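Local coordinates for lipoprotein (Mycoplasma mycoides subsp. capri, PDB 7ADK), which probably acts as a chymotrypsin-like serine peptidase of the PA clan and, as in related mycoplasma DUF31 proteins, may cleave host immunoglobulins, at residues Glu170-Asp175 against Pro612-Pro617; Ile256-Glu261 against Pro749-Pro754; Ser518-Leu523 against Gly801-Gly806; Thr231-Asn234 against Phe240-Pro243. All blocks are in the same frame, centred on the assembly; numbering follows the deposited sequence.

How the interactions relate
Following the chain from its N terminus, helix 165-173 opens interaction 1, completed more than 400 residues later after helix 603-606. Within that span interaction 4 closes at once, only five residues parting its segments. Segment 256-261 then opens interaction 2, completed after strand 737-747, and segment 518-523 opens interaction 3, completed before strand 807-809. Interactions 1, 2 and 3 all cross one another. Interactions 1 and 2, touching where Leu613 packs on Tyr257, tie the N-terminal region to later loops. Interaction 3 joins two loops near the mixed sheet, and interaction 4 stays within the N-terminal region, meeting interaction 3 where Phe240 packs on Tyr803 and Leu523.

Interaction 1. Residues Glu170-Asp175 against Pro612-Pro617; sequences EYTKKD and PLDFDP
Leu613 sets its tip against Tyr171 and Thr172 where a loop that follows helix 603-606 packs against the last turn of helix 165-173. The CB of Leu613 points at the helix, and CG stands anti to the carbonyl carbon, chi1 -54°. With chi2 at 175° the chain runs on straight to CD1, the branch that makes the contact. CD1 arrives at the edge of the Tyr171 ring, in its plane, 3.5 Å from Tyr171 CD2 and 3.7 Å from Tyr171 CE2. The same methyl lies 4.1 Å from Thr172 CA, so it lodges between a ring edge and the helix backbone. The Tyr171 side chain crosses that of Leu613 at about a right angle. Its hydroxyl is hydrogen-bonded to Asp183 and its ring meets Phe162 edge-to-face, which together fix the edge that Leu613 touches.

Just past the helix, Lys174 NZ forms a salt bridge back to Glu170 OE1, 2.9 Å away, on the anti side of the carboxylate. Next along the loop from Leu613, Asp614 gives its OD2 to the hydroxyl of Tyr168 and packs on an aromatic side chain of the other protein chain. The side chains of Asp614 and Thr172 cross at about a right angle. Thr172 OG1 is bonded to the carbonyl oxygen of Asp169, while the methyl CG2 faces the Asp614 carboxylate, 4.0 Å from both OD1 and OD2.

Interaction 2. Residues Ile256-Glu261 against Pro749-Pro754; sequences IYEGAE and PRFYAP
Arg750 and Phe751 reach together toward Ile256 and Glu258, their flat ends laid one against the other. The arginine is extended from CG to NE, with CG trans to the backbone N, chi1 -179°, and this straight chain carries the guanidinium to the backbone of the 256-261 loop. Phe751 CZ lies 3.3 Å above the guanidinium plane of Arg750, toward its rim; in return Arg750 NE sits 3.6 Å above the Phe751 ring, again off centre.

At the guanidinium edge, near its plane, Arg750 NH2 stands 3.9 Å from Ile256 O, too long for a hydrogen bond. NE is hydrogen-bonded to the carbonyl oxygen of Lys255, just before the segment, and NH2 also has a hydrogen-bond partner next to the segments. Glu258 comes from the other segment with its chain bent at chi2, -53°, which brings OE2 to 4.1 Å from Phe751 CZ. Its carboxylate plane is turned 63° from the ring. Arg750 NH2 and Glu258 OE2, 4.6 Å apart, are not in contact, though opposite charges this near probably attract; the salt bridge of Glu258 is made by OE1 with Lys671.

Segment 749-754 leaves strand 737-747 of the mixed sheet and leads through a glycine-rich turn into strand 761-765, an arrangement consistent with the nucleophile-bearing loop of chymotrypsin-like, PA-clan serine peptidases.

Interaction 3. Residues Ser518-Leu523 against Gly801-Gly806; sequences SPLKLL and GDYKLG
A short 3-10 segment, 521-523, offers Leu523 to Tyr803 and Asp802, while Leu520, just ahead of it, takes the ring edge of Tyr803. The turn is closed by a backbone bond of 3.0 Å from Leu523 N to Leu520 O, and both leucines point from it toward the 801-806 segment. Leu520 lies alongside Tyr803, the two side chains pointing the same way; its CD2 touches Tyr803 CE1 at 3.8 Å. Leu523 comes in across, at about a right angle, to the base of the same tyrosine: its CD1 is 3.9 Å from Tyr803 CB.

Segment 801-806 lies in the long connection of a beta-hairpin, between antiparallel strands 783-792 and 807-809 of the mixed sheet. Tyr803 leaves it with CG anti to the backbone nitrogen, chi1 -178°, which sends the ring in among Tyr743, Ile717 and Phe240. There its hydroxyl is hydrogen-bonded to Asp714, which fixes the far end of the ring while the leucines line its edge. On the more exposed flank, the second methyl of Leu523, CD2, rests 3.9 Å from Asp802 CB and covers the methylene of that residue.

Interaction 4. Residues Thr231-Asn234 against Phe240-Pro243; sequences TYYN and FTLP
Tyr232 and Tyr233 pass Phe240 and Thr241 on two roughly antiparallel segments that close a tight excursion of the chain. At the start, Thr231 has a positive phi of 52°, which turns the backbone ahead of the two tyrosines. Its CB lies 3.5 Å above one face of the Tyr232 ring, toward the rim, and thus covers part of its neighbour.

Tyr232 itself points away from the 240-243 segment, and its ring stacks on Phe220. What it turns to the partner is its backbone: Tyr232 O is 4.3 Å from Thr241 OG1, beyond hydrogen-bonding distance.

Tyr233 makes the closer approach. Its CB points toward the partner and lies 4.0 Å from Thr241 OG1, with Tyr233 CB also 4.4 Å from Phe240 N. With CG anti to the backbone nitrogen, chi1 -176°, the ring is carried off from there; only its near end stays by Thr241, Tyr233 CD1 being 4.1 Å from Thr241 OG1. The two side chains meet at a slant. Thr241 OG1 has its polar partner in Asn200 ND2, so its contact with the tyrosine is one of packing.

Phe240 pairs its backbone with Ser525, and its CB points away from 231-234, its ring meeting Tyr803 at about 55° and touching Ile717 of helix 715-719. The CA atoms of Tyr233 and Phe240 are nevertheless 5.5 Å apart. The arrangement is thus not a beta-hairpin but an irregular loop whose two arms lie close without a direct bond, fastened by residues outside them such as Asn200 and Ser525.

Interaction 1. Residues Glu170-Asp175 against Pro612-Pro617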
loop_
_atom_site.group_PDB
_atom_site.type_symbol
_atom_site.label_atom_id
_atom_site.label_comp_id
_atom_site.label_asym_id
_atom_site.label_seq_id
_atom_site.Cartn_x
_atom_site.Cartn_y
_atom_site.Cartn_z
ATOM N N GLU B 170 22.704 -33.660 3.931
ATOM C CA GLU B 170 23.929 -33.600 4.742
ATOM C C GLU B 170 24.151 -32.225 5.400
ATOM O O GLU B 170 24.656 -32.173 6.516
ATOM C CB GLU B 170 25.151 -34.082 3.956
ATOM C CG GLU B 170 25.525 -33.213 2.760
ATOM C CD GLU B 170 26.949 -33.460 2.271
ATOM O OE1 GLU B 170 27.750 -32.500 2.226
ATOM O OE2 GLU B 170 27.287 -34.622 1.965
ATOM N N TYR B 171 23.717 -31.116 4.795
ATOM C CA TYR B 171 23.739 -29.801 5.437
ATOM C C TYR B 171 22.784 -29.751 6.640
ATOM O O TYR B 171 23.116 -29.172 7.676
ATOM C CB TYR B 171 23.468 -28.696 4.407
ATOM C CG TYR B 171 23.716 -27.295 4.928
ATOM C CD1 TYR B 171 24.925 -26.620 4.686
ATOM C CD2 TYR B 171 22.716 -26.660 5.678
ATOM C CE1 TYR B 171 25.130 -25.321 5.189
ATOM C CE2 TYR B 171 22.929 -25.382 6.209
ATOM C CZ TYR B 171 24.129 -24.699 5.952
ATOM O OH TYR B 171 24.285 -23.451 6.458
ATOM N N THR B 172 21.631 -30.421 6.579
ATOM C CA THR B 172 20.745 -30.530 7.747
ATOM C C THR B 172 21.417 -31.273 8.903
ATOM O O THR B 172 21.209 -30.907 10.056
ATOM C CB THR B 172 19.375 -31.174 7.453
ATOM O OG1 THR B 172 19.437 -32.576 7.362
ATOM C CG2 THR B 172 18.692 -30.665 6.212
ATOM N N LYS B 173 22.253 -32.276 8.621
ATOM C CA LYS B 173 22.914 -33.129 9.631
ATOM C C LYS B 173 24.228 -32.556 10.181
ATOM O O LYS B 173 24.586 -32.852 11.320
ATOM C CB LYS B 173 23.083 -34.555 9.074
ATOM C CG LYS B 173 21.718 -35.210 8.838
ATOM C CD LYS B 173 21.781 -36.665 8.374
ATOM C CE LYS B 173 22.505 -36.838 7.035
ATOM N NZ LYS B 173 22.504 -38.252 6.606
ATOM N N LYS B 174 24.914 -31.692 9.433
ATOM C CA LYS B 174 26.088 -30.899 9.860
ATOM C C LYS B 174 25.817 -30.045 11.105
ATOM O O LYS B 174 24.688 -29.617 11.340
ATOM C CB LYS B 174 26.566 -30.034 8.677
ATOM C CG LYS B 174 27.416 -30.845 7.689
ATOM C CD LYS B 174 27.760 -30.083 6.406
ATOM C CE LYS B 174 28.325 -31.073 5.384
ATOM N NZ LYS B 174 28.601 -30.487 4.059
ATOM N N ASP B 175 26.854 -29.783 11.901
ATOM C CA ASP B 175 26.827 -28.785 12.985
ATOM C C ASP B 175 27.132 -27.374 12.452
ATOM O O ASP B 175 27.555 -27.212 11.313
ATOM C CB ASP B 175 27.800 -29.168 14.112
ATOM C CG ASP B 175 29.278 -28.921 13.798
ATOM O OD1 ASP B 175 29.687 -29.095 12.632
ATOM O OD2 ASP B 175 30.030 -28.523 14.714
ATOM N N PRO B 612 15.902 -25.525 14.001
ATOM C CA PRO B 612 16.115 -26.505 12.943
ATOM C C PRO B 612 15.831 -25.867 11.575
ATOM O O PRO B 612 14.958 -25.010 11.460
ATOM C CB PRO B 612 15.139 -27.626 13.268
ATOM C CG PRO B 612 13.968 -26.920 13.921
ATOM C CD PRO B 612 14.621 -25.751 14.643
ATOM N N LEU B 613 16.533 -26.268 10.509
ATOM C CA LEU B 613 16.267 -25.742 9.157
ATOM C C LEU B 613 14.897 -26.193 8.639
ATOM O O LEU B 613 14.202 -25.444 7.958
ATOM C CB LEU B 613 17.332 -26.203 8.158
ATOM C CG LEU B 613 18.783 -25.901 8.534
ATOM C CD1 LEU B 613 19.709 -26.541 7.510
ATOM C CD2 LEU B 613 19.081 -24.407 8.618
ATOM N N ASP B 614 14.518 -27.422 8.985
ATOM C CA ASP B 614 13.254 -28.077 8.699
ATOM C C ASP B 614 12.887 -29.058 9.814
ATOM O O ASP B 614 13.731 -29.514 10.587
ATOM C CB ASP B 614 13.308 -28.799 7.351
ATOM C CG ASP B 614 14.479 -29.767 7.163
ATOM O OD1 ASP B 614 15.208 -30.121 8.113
ATOM O OD2 ASP B 614 14.680 -30.169 6.002
ATOM N N PHE B 615 11.614 -29.411 9.908
ATOM C CA PHE B 615 11.085 -30.358 10.881
ATOM C C PHE B 615 9.869 -31.057 10.285
ATOM O O PHE B 615 9.316 -30.590 9.293
ATOM C CB PHE B 615 10.770 -29.646 12.207
ATOM C CG PHE B 615 9.480 -28.855 12.268
ATOM C CD1 PHE B 615 9.276 -27.743 11.439
ATOM C CD2 PHE B 615 8.493 -29.204 13.199
ATOM C CE1 PHE B 615 8.088 -27.009 11.512
ATOM C CE2 PHE B 615 7.315 -28.454 13.294
ATOM C CZ PHE B 615 7.104 -27.370 12.440
ATOM N N ASP B 616 9.445 -32.178 10.860
ATOM C CA ASP B 616 8.188 -32.823 10.508
ATOM C C ASP B 616 7.030 -32.214 11.324
ATOM O O ASP B 616 6.930 -32.468 12.527
ATOM C CB ASP B 616 8.329 -34.326 10.730
ATOM C CG ASP B 616 7.138 -35.125 10.211
ATOM O OD1 ASP B 616 6.087 -34.537 9.871
ATOM O OD2 ASP B 616 7.241 -36.371 10.169
ATOM N N PRO B 617 6.116 -31.415 10.741
ATOM C CA PRO B 617 5.019 -30.813 11.499
ATOM C C PRO B 617 3.983 -31.841 11.959
ATOM O O PRO B 617 3.191 -31.561 12.851
ATOM C CB PRO B 617 4.407 -29.785 10.558
ATOM C CG PRO B 617 4.698 -30.342 9.176
ATOM C CD PRO B 617 6.043 -31.022 9.345
#

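Interaction 2. Residues Ile256-Glu261 against Pro749-Pro754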
loop_
_atom_site.group_PDB
_atom_site.type_symbol
_atom_site.label_atom_id
_atom_site.label_comp_id
_atom_site.label_asym_id
_atom_site.label_seq_id
_atom_site.Cartn_x
_atom_site.Cartn_y
_atom_site.Cartn_z
ATOM N N ILE B 256 16.040 -18.595 3.983
ATOM C CA ILE B 256 14.800 -18.302 3.274
ATOM C C ILE B 256 14.040 -19.606 2.983
ATOM O O ILE B 256 13.056 -19.895 3.655
ATOM C CB ILE B 256 15.068 -17.394 2.043
ATOM C CG1 ILE B 256 15.891 -16.148 2.443
ATOM C CG2 ILE B 256 13.733 -16.973 1.416
ATOM C CD1 ILE B 256 16.227 -15.154 1.335
ATOM N N TYR B 257 14.476 -20.409 2.005
ATOM C CA TYR B 257 13.809 -21.639 1.540
ATOM C C TYR B 257 12.341 -21.475 1.082
ATOM O O TYR B 257 11.662 -22.451 0.760
ATOM C CB TYR B 257 13.921 -22.759 2.579
ATOM C CG TYR B 257 15.286 -23.023 3.181
ATOM C CD1 TYR B 257 16.290 -23.637 2.414
ATOM C CD2 TYR B 257 15.496 -22.781 4.550
ATOM C CE1 TYR B 257 17.494 -24.020 3.021
ATOM C CE2 TYR B 257 16.708 -23.156 5.156
ATOM C CZ TYR B 257 17.708 -23.777 4.388
ATOM O OH TYR B 257 18.888 -24.110 4.962
ATOM N N GLU B 258 11.822 -20.244 1.030
ATOM C CA GLU B 258 10.422 -19.936 0.717
ATOM C C GLU B 258 9.996 -20.370 -0.687
ATOM O O GLU B 258 8.806 -20.597 -0.919
ATOM C CB GLU B 258 10.175 -18.427 0.912
ATOM C CG GLU B 258 10.289 -17.958 2.370
ATOM C CD GLU B 258 9.408 -18.754 3.344
ATOM O OE1 GLU B 258 8.323 -19.228 2.936
ATOM O OE2 GLU B 258 9.783 -18.916 4.522
ATOM N N GLY B 259 10.958 -20.534 -1.598
ATOM C CA GLY B 259 10.778 -21.218 -2.881
ATOM C C GLY B 259 10.063 -20.406 -3.964
ATOM O O GLY B 259 9.556 -20.992 -4.919
ATOM N N ALA B 260 9.998 -19.080 -3.829
ATOM C CA ALA B 260 9.438 -18.200 -4.847
ATOM C C ALA B 260 10.053 -16.789 -4.819
ATOM O O ALA B 260 10.878 -16.467 -5.668
ATOM C CB ALA B 260 7.908 -18.191 -4.733
ATOM N N GLU B 261 9.663 -15.929 -3.874
ATOM C CA GLU B 261 9.902 -14.477 -3.945
ATOM C C GLU B 261 10.968 -13.989 -2.951
ATOM O O GLU B 261 10.700 -13.179 -2.074
ATOM C CB GLU B 261 8.571 -13.699 -3.888
ATOM C CG GLU B 261 7.637 -14.066 -5.054
ATOM C CD GLU B 261 6.537 -13.015 -5.269
ATOM O OE1 GLU B 261 6.553 -12.304 -6.296
ATOM O OE2 GLU B 261 5.654 -12.847 -4.396
ATOM N N PRO B 749 19.016 -9.963 13.043
ATOM C CA PRO B 749 17.658 -10.432 12.791
ATOM C C PRO B 749 17.417 -10.995 11.384
ATOM O O PRO B 749 17.862 -10.417 10.389
ATOM C CB PRO B 749 16.796 -9.193 13.034
ATOM C CG PRO B 749 17.731 -8.006 12.919
ATOM C CD PRO B 749 18.972 -8.596 13.541
ATOM N N ARG B 750 16.674 -12.108 11.297
ATOM C CA ARG B 750 16.464 -12.901 10.066
ATOM C C ARG B 750 15.777 -12.171 8.905
ATOM O O ARG B 750 16.358 -12.096 7.826
ATOM C CB ARG B 750 15.718 -14.196 10.418
ATOM C CG ARG B 750 15.465 -15.127 9.233
ATOM C CD ARG B 750 14.655 -16.341 9.674
ATOM N NE ARG B 750 14.439 -17.270 8.568
ATOM C CZ ARG B 750 13.547 -18.231 8.490
ATOM N NH1 ARG B 750 12.756 -18.546 9.467
ATOM N NH2 ARG B 750 13.430 -18.904 7.398
ATOM N N PHE B 751 14.543 -11.707 9.099
ATOM C CA PHE B 751 13.683 -11.156 8.045
ATOM C C PHE B 751 13.465 -9.656 8.262
ATOM O O PHE B 751 12.339 -9.227 8.483
ATOM C CB PHE B 751 12.341 -11.925 8.002
ATOM C CG PHE B 751 12.306 -13.347 7.455
ATOM C CD1 PHE B 751 13.122 -13.748 6.379
ATOM C CD2 PHE B 751 11.332 -14.234 7.945
ATOM C CE1 PHE B 751 12.961 -15.017 5.802
ATOM C CE2 PHE B 751 11.179 -15.507 7.376
ATOM C CZ PHE B 751 11.981 -15.892 6.291
ATOM N N TYR B 752 14.508 -8.821 8.250
ATOM C CA TYR B 752 14.356 -7.433 8.713
ATOM C C TYR B 752 15.324 -6.426 8.094
ATOM O O TYR B 752 16.311 -6.007 8.700
ATOM C CB TYR B 752 14.426 -7.423 10.237
ATOM C CG TYR B 752 13.718 -6.273 10.935
ATOM C CD1 TYR B 752 12.339 -6.062 10.761
ATOM C CD2 TYR B 752 14.433 -5.430 11.791
ATOM C CE1 TYR B 752 11.695 -4.987 11.402
ATOM C CE2 TYR B 752 13.801 -4.356 12.430
ATOM C CZ TYR B 752 12.433 -4.124 12.230
ATOM O OH TYR B 752 11.869 -3.046 12.817
ATOM N N ALA B 753 14.994 -5.968 6.890
ATOM C CA ALA B 753 15.628 -4.818 6.265
ATOM C C ALA B 753 14.608 -3.702 5.928
ATOM O O ALA B 753 14.374 -3.396 4.759
ATOM C CB ALA B 753 16.456 -5.324 5.088
ATOM N N PRO B 754 13.955 -3.088 6.932
ATOM C CA PRO B 754 13.038 -1.966 6.749
ATOM C C PRO B 754 13.774 -0.678 6.343
ATOM O O PRO B 754 14.315 0.063 7.164
ATOM C CB PRO B 754 12.321 -1.821 8.090
ATOM C CG PRO B 754 13.350 -2.309 9.092
ATOM C CD PRO B 754 13.994 -3.455 8.337
#

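Interaction 3. Residues Ser518-Leu523 against Gly801-Gly806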
loop_
_atom_site.group_PDB
_atom_site.type_symbol
_atom_site.label_atom_id
_atom_site.label_comp_id
_atom_site.label_asym_id
_atom_site.label_seq_id
_atom_site.Cartn_x
_atom_site.Cartn_y
_atom_site.Cartn_z
ATOM N N SER B 518 40.556 -1.351 30.048
ATOM C CA SER B 518 39.442 -1.934 29.282
ATOM C C SER B 518 39.191 -1.439 27.832
ATOM O O SER B 518 38.499 -2.176 27.122
ATOM C CB SER B 518 38.159 -1.790 30.095
ATOM O OG SER B 518 38.230 -2.543 31.276
ATOM N N PRO B 519 39.654 -0.257 27.344
ATOM C CA PRO B 519 39.328 0.253 26.003
ATOM C C PRO B 519 39.914 -0.554 24.839
ATOM O O PRO B 519 40.596 -1.559 25.009
ATOM C CB PRO B 519 39.849 1.695 25.953
ATOM C CG PRO B 519 39.999 2.099 27.404
ATOM C CD PRO B 519 40.362 0.786 28.067
ATOM N N LEU B 520 39.669 -0.064 23.619
ATOM C CA LEU B 520 40.274 -0.597 22.395
ATOM C C LEU B 520 41.080 0.408 21.566
ATOM O O LEU B 520 41.903 -0.020 20.770
ATOM C CB LEU B 520 39.182 -1.296 21.581
ATOM C CG LEU B 520 38.020 -0.412 21.107
ATOM C CD1 LEU B 520 38.361 0.431 19.890
ATOM C CD2 LEU B 520 36.863 -1.327 20.759
ATOM N N LYS B 521 40.920 1.724 21.748
ATOM C CA LYS B 521 41.576 2.741 20.901
ATOM C C LYS B 521 43.109 2.762 21.020
ATOM O O LYS B 521 43.808 2.922 20.024
ATOM C CB LYS B 521 40.992 4.124 21.218
ATOM C CG LYS B 521 39.599 4.381 20.622
ATOM C CD LYS B 521 39.519 4.417 19.088
ATOM C CE LYS B 521 40.615 5.215 18.351
ATOM N NZ LYS B 521 40.699 6.642 18.751
ATOM N N LEU B 522 43.643 2.506 22.213
ATOM C CA LEU B 522 45.073 2.313 22.477
ATOM C C LEU B 522 45.695 1.083 21.766
ATOM O O LEU B 522 46.909 0.901 21.817
ATOM C CB LEU B 522 45.295 2.307 24.001
ATOM C CG LEU B 522 44.713 1.092 24.752
ATOM C CD1 LEU B 522 45.771 0.068 25.136
ATOM C CD2 LEU B 522 44.030 1.516 26.045
ATOM N N LEU B 523 44.877 0.241 21.115
ATOM C CA LEU B 523 45.299 -0.929 20.335
ATOM C C LEU B 523 45.430 -0.658 18.828
ATOM O O LEU B 523 45.982 -1.488 18.121
ATOM C CB LEU B 523 44.356 -2.122 20.619
ATOM C CG LEU B 523 44.056 -2.407 22.100
ATOM C CD1 LEU B 523 43.065 -3.555 22.229
ATOM C CD2 LEU B 523 45.312 -2.743 22.892
ATOM N N GLY B 801 45.360 -9.712 20.196
ATOM C CA GLY B 801 46.291 -9.033 21.093
ATOM C C GLY B 801 45.724 -8.857 22.494
ATOM O O GLY B 801 45.350 -9.832 23.139
ATOM N N ASP B 802 45.657 -7.621 22.985
ATOM C CA ASP B 802 45.056 -7.286 24.291
ATOM C C ASP B 802 43.516 -7.099 24.226
ATOM O O ASP B 802 42.869 -6.812 25.235
ATOM C CB ASP B 802 45.757 -6.042 24.862
ATOM C CG ASP B 802 45.478 -5.786 26.349
ATOM O OD1 ASP B 802 45.361 -6.758 27.130
ATOM O OD2 ASP B 802 45.434 -4.606 26.763
ATOM N N TYR B 803 42.899 -7.255 23.052
ATOM C CA TYR B 803 41.468 -7.023 22.825
ATOM C C TYR B 803 40.549 -8.138 23.356
ATOM O O TYR B 803 40.848 -9.329 23.285
ATOM C CB TYR B 803 41.217 -6.815 21.338
ATOM C CG TYR B 803 39.772 -6.527 20.991
ATOM C CD1 TYR B 803 39.231 -5.270 21.296
ATOM C CD2 TYR B 803 38.961 -7.534 20.418
ATOM C CE1 TYR B 803 37.867 -5.027 21.074
ATOM C CE2 TYR B 803 37.605 -7.282 20.185
ATOM C CZ TYR B 803 37.050 -6.038 20.536
ATOM O OH TYR B 803 35.729 -5.806 20.369
ATOM N N LYS B 804 39.357 -7.732 23.803
ATOM C CA LYS B 804 38.260 -8.556 24.317
ATOM C C LYS B 804 36.916 -7.893 23.990
ATOM O O LYS B 804 36.863 -6.679 23.859
ATOM C CB LYS B 804 38.477 -8.802 25.817
ATOM C CG LYS B 804 38.741 -7.559 26.694
ATOM C CD LYS B 804 39.485 -7.936 27.983
ATOM C CE LYS B 804 40.973 -8.235 27.717
ATOM N NZ LYS B 804 41.610 -9.008 28.803
ATOM N N LEU B 805 35.832 -8.665 23.874
ATOM C CA LEU B 805 34.506 -8.106 23.546
ATOM C C LEU B 805 34.000 -7.142 24.637
ATOM O O LEU B 805 33.254 -6.216 24.342
ATOM C CB LEU B 805 33.504 -9.242 23.249
ATOM C CG LEU B 805 32.006 -8.857 23.243
ATOM C CD1 LEU B 805 31.639 -7.874 22.143
ATOM C CD2 LEU B 805 31.144 -10.085 23.042
ATOM N N GLY B 806 34.419 -7.316 25.886
ATOM C CA GLY B 806 34.003 -6.489 27.013
ATOM C C GLY B 806 32.669 -6.911 27.614
ATOM O O GLY B 806 31.673 -7.089 26.914
#

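Interaction 4. Residues Thr231-Asn234 against Phe240-Pro243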
loop_
_atom_site.group_PDB
_atom_site.type_symbol
_atom_site.label_atom_id
_atom_site.label_comp_id
_atom_site.label_asym_id
_atom_site.label_seq_id
_atom_site.Cartn_x
_atom_site.Cartn_y
_atom_site.Cartn_z
ATOM N N THR B 231 41.301 -7.976 11.614
ATOM C CA THR B 231 42.430 -8.881 11.333
ATOM C C THR B 231 43.500 -8.837 12.444
ATOM O O THR B 231 43.226 -9.183 13.589
ATOM C CB THR B 231 42.972 -8.676 9.899
ATOM O OG1 THR B 231 43.505 -7.385 9.702
ATOM C CG2 THR B 231 41.932 -8.896 8.820
ATOM N N TYR B 232 44.723 -8.454 12.096
ATOM C CA TYR B 232 45.939 -8.655 12.870
ATOM C C TYR B 232 46.980 -7.612 12.427
ATOM O O TYR B 232 46.950 -7.142 11.289
ATOM C CB TYR B 232 46.400 -10.099 12.593
ATOM C CG TYR B 232 46.349 -10.517 11.127
ATOM C CD1 TYR B 232 47.323 -10.064 10.223
ATOM C CD2 TYR B 232 45.265 -11.277 10.653
ATOM C CE1 TYR B 232 47.217 -10.363 8.852
ATOM C CE2 TYR B 232 45.146 -11.557 9.282
ATOM C CZ TYR B 232 46.130 -11.126 8.383
ATOM O OH TYR B 232 46.002 -11.419 7.065
ATOM N N TYR B 233 47.929 -7.252 13.290
ATOM C CA TYR B 233 49.147 -6.542 12.880
ATOM C C TYR B 233 50.301 -6.964 13.787
ATOM O O TYR B 233 50.177 -6.925 15.011
ATOM C CB TYR B 233 48.948 -5.024 12.887
ATOM C CG TYR B 233 50.155 -4.267 12.372
ATOM C CD1 TYR B 233 50.381 -4.183 10.986
ATOM C CD2 TYR B 233 51.079 -3.700 13.270
ATOM C CE1 TYR B 233 51.519 -3.508 10.505
ATOM C CE2 TYR B 233 52.220 -3.031 12.787
ATOM C CZ TYR B 233 52.438 -2.924 11.401
ATOM O OH TYR B 233 53.525 -2.269 10.925
ATOM N N ASN B 234 51.407 -7.421 13.196
ATOM C CA ASN B 234 52.329 -8.325 13.888
ATOM C C ASN B 234 53.809 -7.930 13.805
ATOM O O ASN B 234 54.650 -8.715 14.227
ATOM C CB ASN B 234 52.102 -9.759 13.390
ATOM C CG ASN B 234 50.695 -10.282 13.591
ATOM O OD1 ASN B 234 49.750 -9.805 12.996
ATOM N ND2 ASN B 234 50.506 -11.282 14.406
ATOM N N PHE B 240 46.386 -3.208 15.930
ATOM C CA PHE B 240 45.211 -3.381 15.073
ATOM C C PHE B 240 45.237 -2.498 13.828
ATOM O O PHE B 240 45.595 -1.326 13.903
ATOM C CB PHE B 240 43.937 -2.991 15.825
ATOM C CG PHE B 240 43.292 -3.961 16.776
ATOM C CD1 PHE B 240 43.515 -5.340 16.665
ATOM C CD2 PHE B 240 42.308 -3.477 17.651
ATOM C CE1 PHE B 240 42.724 -6.222 17.401
ATOM C CE2 PHE B 240 41.515 -4.361 18.384
ATOM C CZ PHE B 240 41.707 -5.739 18.227
ATOM N N THR B 241 44.723 -3.003 12.712
ATOM C CA THR B 241 44.458 -2.206 11.507
ATOM C C THR B 241 42.952 -2.063 11.298
ATOM O O THR B 241 42.265 -3.049 11.051
ATOM C CB THR B 241 45.111 -2.847 10.276
ATOM O OG1 THR B 241 46.499 -2.959 10.462
ATOM C CG2 THR B 241 44.906 -2.015 9.021
ATOM N N LEU B 242 42.439 -0.834 11.333
ATOM C CA LEU B 242 41.050 -0.478 11.040
ATOM C C LEU B 242 40.971 0.080 9.607
ATOM O O LEU B 242 41.691 1.031 9.310
ATOM C CB LEU B 242 40.593 0.530 12.101
ATOM C CG LEU B 242 39.187 1.099 11.863
ATOM C CD1 LEU B 242 38.419 1.148 13.176
ATOM C CD2 LEU B 242 39.236 2.513 11.298
ATOM N N PRO B 243 40.181 -0.501 8.695
ATOM C CA PRO B 243 40.195 -0.164 7.268
ATOM C C PRO B 243 39.158 0.891 6.846
ATOM O O PRO B 243 38.116 1.036 7.479
ATOM C CB PRO B 243 39.910 -1.482 6.569
ATOM C CG PRO B 243 38.913 -2.105 7.524
ATOM C CD PRO B 243 39.425 -1.715 8.900
#